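PDB 4MDB: mariner Mos1 transposase from Drosophila mauritiana, which mediates cut-and-paste transposition of the Mos1 element, its catalytic domain using two divalent metal ions to cleave and join DNA. Local coordinates for residues W76-E86 against N105-R114. The protein carries 1 engineered substitution. Residues are numbered along the deposited sequence; the frame is centred on the assembly and turned at random. Where two conformers were deposited one is given.
Sequences WWDQSGVIYYE and NLNRALQRKR
Arg114, the first residue past helix 105-113, grips Asp78 side-on. Its NE donates to OD2 of Asp78 (2.8 Å) and its NH2 to OD1 of Asp78 (2.9 Å); both oxygens lie close to the guanidinium plane, although the carboxylate is turned 28° from it. A bend at chi2 (-73°) brings the arginine chain round to the β-hairpin. From the opposite face of the carboxylate, the backbone N of Ser80 reaches the same OD1, closing an Asx turn within the type I turn 78-81. CB of Ser80 lies over one face of the guanidinium, toward its rim, and CG1 of Ile83 over the other, while NH1 bonds to O of Lys113 and a water links NH2 to O of Val82. In this RNase H-like catalytic domain, the helix runs roughly antiparallel to edge strand 81-86, where Ile83 and Tyr84 both face Trp76 in a classic bulge. Leu106, with CG anti to the backbone N (chi1 164°), splits its methyls: CD2 sits over the five-membered ring of Trp76 in a CH-pi contact, 3.7 Å from the centroid, and CD1 meets CG2 of Ile83 at 3.7 Å. The other branch of Ile83 ends against CD1 of Leu110. The ring of Tyr84 has Leu106 N and Asn105 C over one face, and OH of Tyr84 lies 3.5 Å from CB of Asn105.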
# COMPACT_ATOMS: atom_id res chain seq x y z
N TRP A 76 -3.54 -1.07 5.04
CA TRP A 76 -2.95 -2.26 4.41
C TRP A 76 -4.06 -3.17 3.91
O TRP A 76 -5.05 -3.34 4.59
CB TRP A 76 -2.01 -3.04 5.33
CG TRP A 76 -0.88 -2.24 5.83
CD1 TRP A 76 0.36 -2.14 5.26
CD2 TRP A 76 -0.87 -1.31 6.93
NE1 TRP A 76 1.16 -1.25 5.96
CE2 TRP A 76 0.41 -0.77 7.01
CE3 TRP A 76 -1.83 -0.95 7.91
CZ2 TRP A 76 0.76 0.19 7.97
CZ3 TRP A 76 -1.48 0.01 8.86
CH2 TRP A 76 -0.20 0.54 8.87
N TRP A 77 -3.84 -3.76 2.74
CA TRP A 77 -4.88 -4.49 2.03
C TRP A 77 -4.33 -5.49 1.06
O TRP A 77 -3.15 -5.45 0.74
CB TRP A 77 -5.85 -3.55 1.36
CG TRP A 77 -5.23 -2.64 0.30
CD1 TRP A 77 -4.43 -1.58 0.53
CD2 TRP A 77 -5.37 -2.74 -1.13
NE1 TRP A 77 -4.08 -0.98 -0.66
CE2 TRP A 77 -4.67 -1.65 -1.69
CE3 TRP A 77 -6.06 -3.59 -1.98
CZ2 TRP A 77 -4.60 -1.45 -3.09
CZ3 TRP A 77 -6.05 -3.36 -3.32
CH2 TRP A 77 -5.32 -2.30 -3.89
N ASP A 78 -5.18 -6.41 0.61
CA ASP A 78 -4.83 -7.37 -0.40
C ASP A 78 -6.01 -7.59 -1.34
O ASP A 78 -6.95 -6.80 -1.35
CB ASP A 78 -4.28 -8.63 0.26
CG ASP A 78 -5.39 -9.48 0.97
OD1 ASP A 78 -6.55 -9.07 0.92
OD2 ASP A 78 -5.09 -10.62 1.38
N GLN A 79 -5.95 -8.63 -2.17
CA GLN A 79 -6.92 -8.78 -3.21
C GLN A 79 -8.28 -9.15 -2.62
O GLN A 79 -9.25 -9.11 -3.38
CB GLN A 79 -6.48 -9.87 -4.20
CG GLN A 79 -6.37 -11.21 -3.57
CD GLN A 79 -6.17 -12.28 -4.60
OE1 GLN A 79 -5.25 -12.20 -5.40
NE2 GLN A 79 -7.01 -13.31 -4.58
N SER A 80 -8.36 -9.43 -1.32
CA SER A 80 -9.60 -9.82 -0.65
C SER A 80 -10.25 -8.68 0.11
O SER A 80 -11.36 -8.83 0.60
CB SER A 80 -9.35 -10.98 0.28
OG SER A 80 -8.93 -12.11 -0.51
N GLY A 81 -9.54 -7.58 0.24
CA GLY A 81 -10.04 -6.42 1.02
C GLY A 81 -9.04 -5.81 1.97
O GLY A 81 -7.90 -6.18 2.03
N VAL A 82 -9.49 -4.83 2.72
CA VAL A 82 -8.69 -4.19 3.72
C VAL A 82 -8.40 -5.11 4.90
O VAL A 82 -9.37 -5.71 5.48
CB VAL A 82 -9.38 -2.86 4.18
CG1 VAL A 82 -8.67 -2.30 5.37
CG2 VAL A 82 -9.46 -1.92 2.99
N ILE A 83 -7.15 -5.25 5.28
CA ILE A 83 -6.72 -6.09 6.38
C ILE A 83 -6.76 -5.33 7.71
O ILE A 83 -7.27 -5.81 8.73
CB ILE A 83 -5.36 -6.76 6.08
CG1 ILE A 83 -5.47 -7.63 4.80
CG2 ILE A 83 -4.84 -7.61 7.25
CD1 ILE A 83 -4.16 -7.89 4.09
N TYR A 84 -6.20 -4.11 7.72
CA TYR A 84 -5.93 -3.40 8.92
C TYR A 84 -5.74 -1.96 8.53
O TYR A 84 -5.23 -1.68 7.48
CB TYR A 84 -4.71 -3.90 9.62
CG TYR A 84 -4.35 -3.17 10.88
CD1 TYR A 84 -5.19 -3.23 11.98
CD2 TYR A 84 -3.23 -2.37 10.99
CE1 TYR A 84 -4.85 -2.62 13.19
CE2 TYR A 84 -2.87 -1.78 12.18
CZ TYR A 84 -3.71 -1.89 13.26
OH TYR A 84 -3.37 -1.21 14.40
N TYR A 85 -6.23 -1.04 9.32
CA TYR A 85 -5.83 0.39 9.17
C TYR A 85 -5.81 1.11 10.49
O TYR A 85 -6.44 0.68 11.48
CB TYR A 85 -6.74 1.11 8.18
CG TYR A 85 -8.11 1.55 8.69
CD1 TYR A 85 -9.22 0.73 8.59
CD2 TYR A 85 -8.28 2.83 9.24
CE1 TYR A 85 -10.47 1.15 9.04
CE2 TYR A 85 -9.51 3.24 9.73
CZ TYR A 85 -10.61 2.42 9.60
OH TYR A 85 -11.82 2.83 10.10
N GLU A 86 -5.03 2.18 10.50
CA GLU A 86 -5.01 3.14 11.64
C GLU A 86 -5.24 4.53 11.13
O GLU A 86 -4.79 4.91 10.03
CB GLU A 86 -3.70 3.04 12.40
CG GLU A 86 -3.46 1.73 13.12
CD GLU A 86 -2.17 1.71 13.90
OE1 GLU A 86 -1.49 2.79 13.95
OE2 GLU A 86 -1.75 0.62 14.40
N ASN A 105 0.93 -5.08 14.61
CA ASN A 105 -0.50 -5.14 14.68
C ASN A 105 -1.13 -5.69 13.39
O ASN A 105 -2.07 -6.40 13.41
CB ASN A 105 -1.03 -3.76 14.97
CG ASN A 105 -0.57 -3.26 16.32
OD1 ASN A 105 -0.19 -4.06 17.13
ND2 ASN A 105 -0.59 -1.95 16.57
N LEU A 106 -0.56 -5.31 12.25
CA LEU A 106 -1.03 -5.77 10.97
C LEU A 106 -0.90 -7.29 10.90
O LEU A 106 -1.78 -7.93 10.38
CB LEU A 106 -0.19 -5.12 9.79
CG LEU A 106 -0.30 -5.79 8.39
CD1 LEU A 106 -1.67 -5.77 7.81
CD2 LEU A 106 0.55 -4.98 7.35
N ASN A 107 0.20 -7.84 11.41
CA ASN A 107 0.44 -9.27 11.39
C ASN A 107 -0.67 -9.94 12.24
O ASN A 107 -1.15 -11.01 11.86
CB ASN A 107 1.82 -9.58 11.96
CG ASN A 107 2.14 -11.04 11.99
OD1 ASN A 107 2.40 -11.66 13.07
ND2 ASN A 107 2.07 -11.61 10.89
N ARG A 108 -1.05 -9.35 13.34
CA ARG A 108 -2.15 -9.92 14.14
C ARG A 108 -3.46 -9.96 13.35
O ARG A 108 -4.13 -11.00 13.31
CB ARG A 108 -2.32 -9.13 15.44
CG ARG A 108 -1.18 -9.22 16.43
CD ARG A 108 -1.87 -9.10 17.80
NE ARG A 108 -0.97 -9.03 18.93
CZ ARG A 108 -1.33 -9.27 20.19
NH1 ARG A 108 -2.59 -9.63 20.49
NH2 ARG A 108 -0.42 -9.17 21.16
N ALA A 109 -3.80 -8.87 12.64
CA ALA A 109 -4.94 -8.82 11.79
C ALA A 109 -4.90 -9.86 10.68
O ALA A 109 -5.89 -10.51 10.39
CB ALA A 109 -5.10 -7.43 11.21
N LEU A 110 -3.73 -10.04 10.05
CA LEU A 110 -3.54 -10.97 8.96
C LEU A 110 -3.80 -12.42 9.47
O LEU A 110 -4.48 -13.19 8.78
CB LEU A 110 -2.10 -10.90 8.53
CG LEU A 110 -1.59 -11.06 7.13
CD1 LEU A 110 -2.55 -10.65 6.04
CD2 LEU A 110 -0.39 -10.08 7.09
N GLN A 111 -3.31 -12.74 10.66
CA GLN A 111 -3.54 -14.08 11.25
C GLN A 111 -5.03 -14.38 11.45
O GLN A 111 -5.54 -15.48 11.16
CB GLN A 111 -2.91 -14.17 12.63
CG GLN A 111 -1.82 -15.17 12.79
CD GLN A 111 -0.57 -14.65 12.23
OE1 GLN A 111 -0.42 -14.55 11.02
NE2 GLN A 111 0.34 -14.28 13.11
N ARG A 112 -5.74 -13.38 11.94
CA ARG A 112 -7.15 -13.47 12.17
C ARG A 112 -8.00 -13.50 10.91
O ARG A 112 -9.05 -14.15 10.86
CB ARG A 112 -7.56 -12.28 13.06
CG ARG A 112 -9.03 -12.31 13.47
CD ARG A 112 -9.32 -11.20 14.50
NE ARG A 112 -9.02 -9.86 13.99
CZ ARG A 112 -9.76 -9.18 13.16
NH1 ARG A 112 -10.92 -9.64 12.67
NH2 ARG A 112 -9.33 -7.99 12.78
N LYS A 113 -7.60 -12.77 9.86
CA LYS A 113 -8.46 -12.57 8.69
C LYS A 113 -8.06 -13.33 7.43
O LYS A 113 -8.82 -13.38 6.49
CB LYS A 113 -8.52 -11.09 8.31
CG LYS A 113 -9.41 -10.28 9.20
CD LYS A 113 -9.02 -8.85 9.01
CE LYS A 113 -9.71 -8.33 7.76
NZ LYS A 113 -11.14 -8.69 7.80
N ARG A 114 -6.85 -13.86 7.44
CA ARG A 114 -6.30 -14.61 6.31
C ARG A 114 -5.74 -15.96 6.71
O ARG A 114 -4.54 -16.16 6.92
CB ARG A 114 -5.23 -13.75 5.63
CG ARG A 114 -5.77 -12.43 5.12
CD ARG A 114 -6.64 -12.54 3.87
NE ARG A 114 -7.05 -11.25 3.31
CZ ARG A 114 -8.09 -10.51 3.69
NH1 ARG A 114 -8.89 -10.89 4.71
NH2 ARG A 114 -8.34 -9.38 3.14
O HOH W 1 -10.58 -8.00 4.36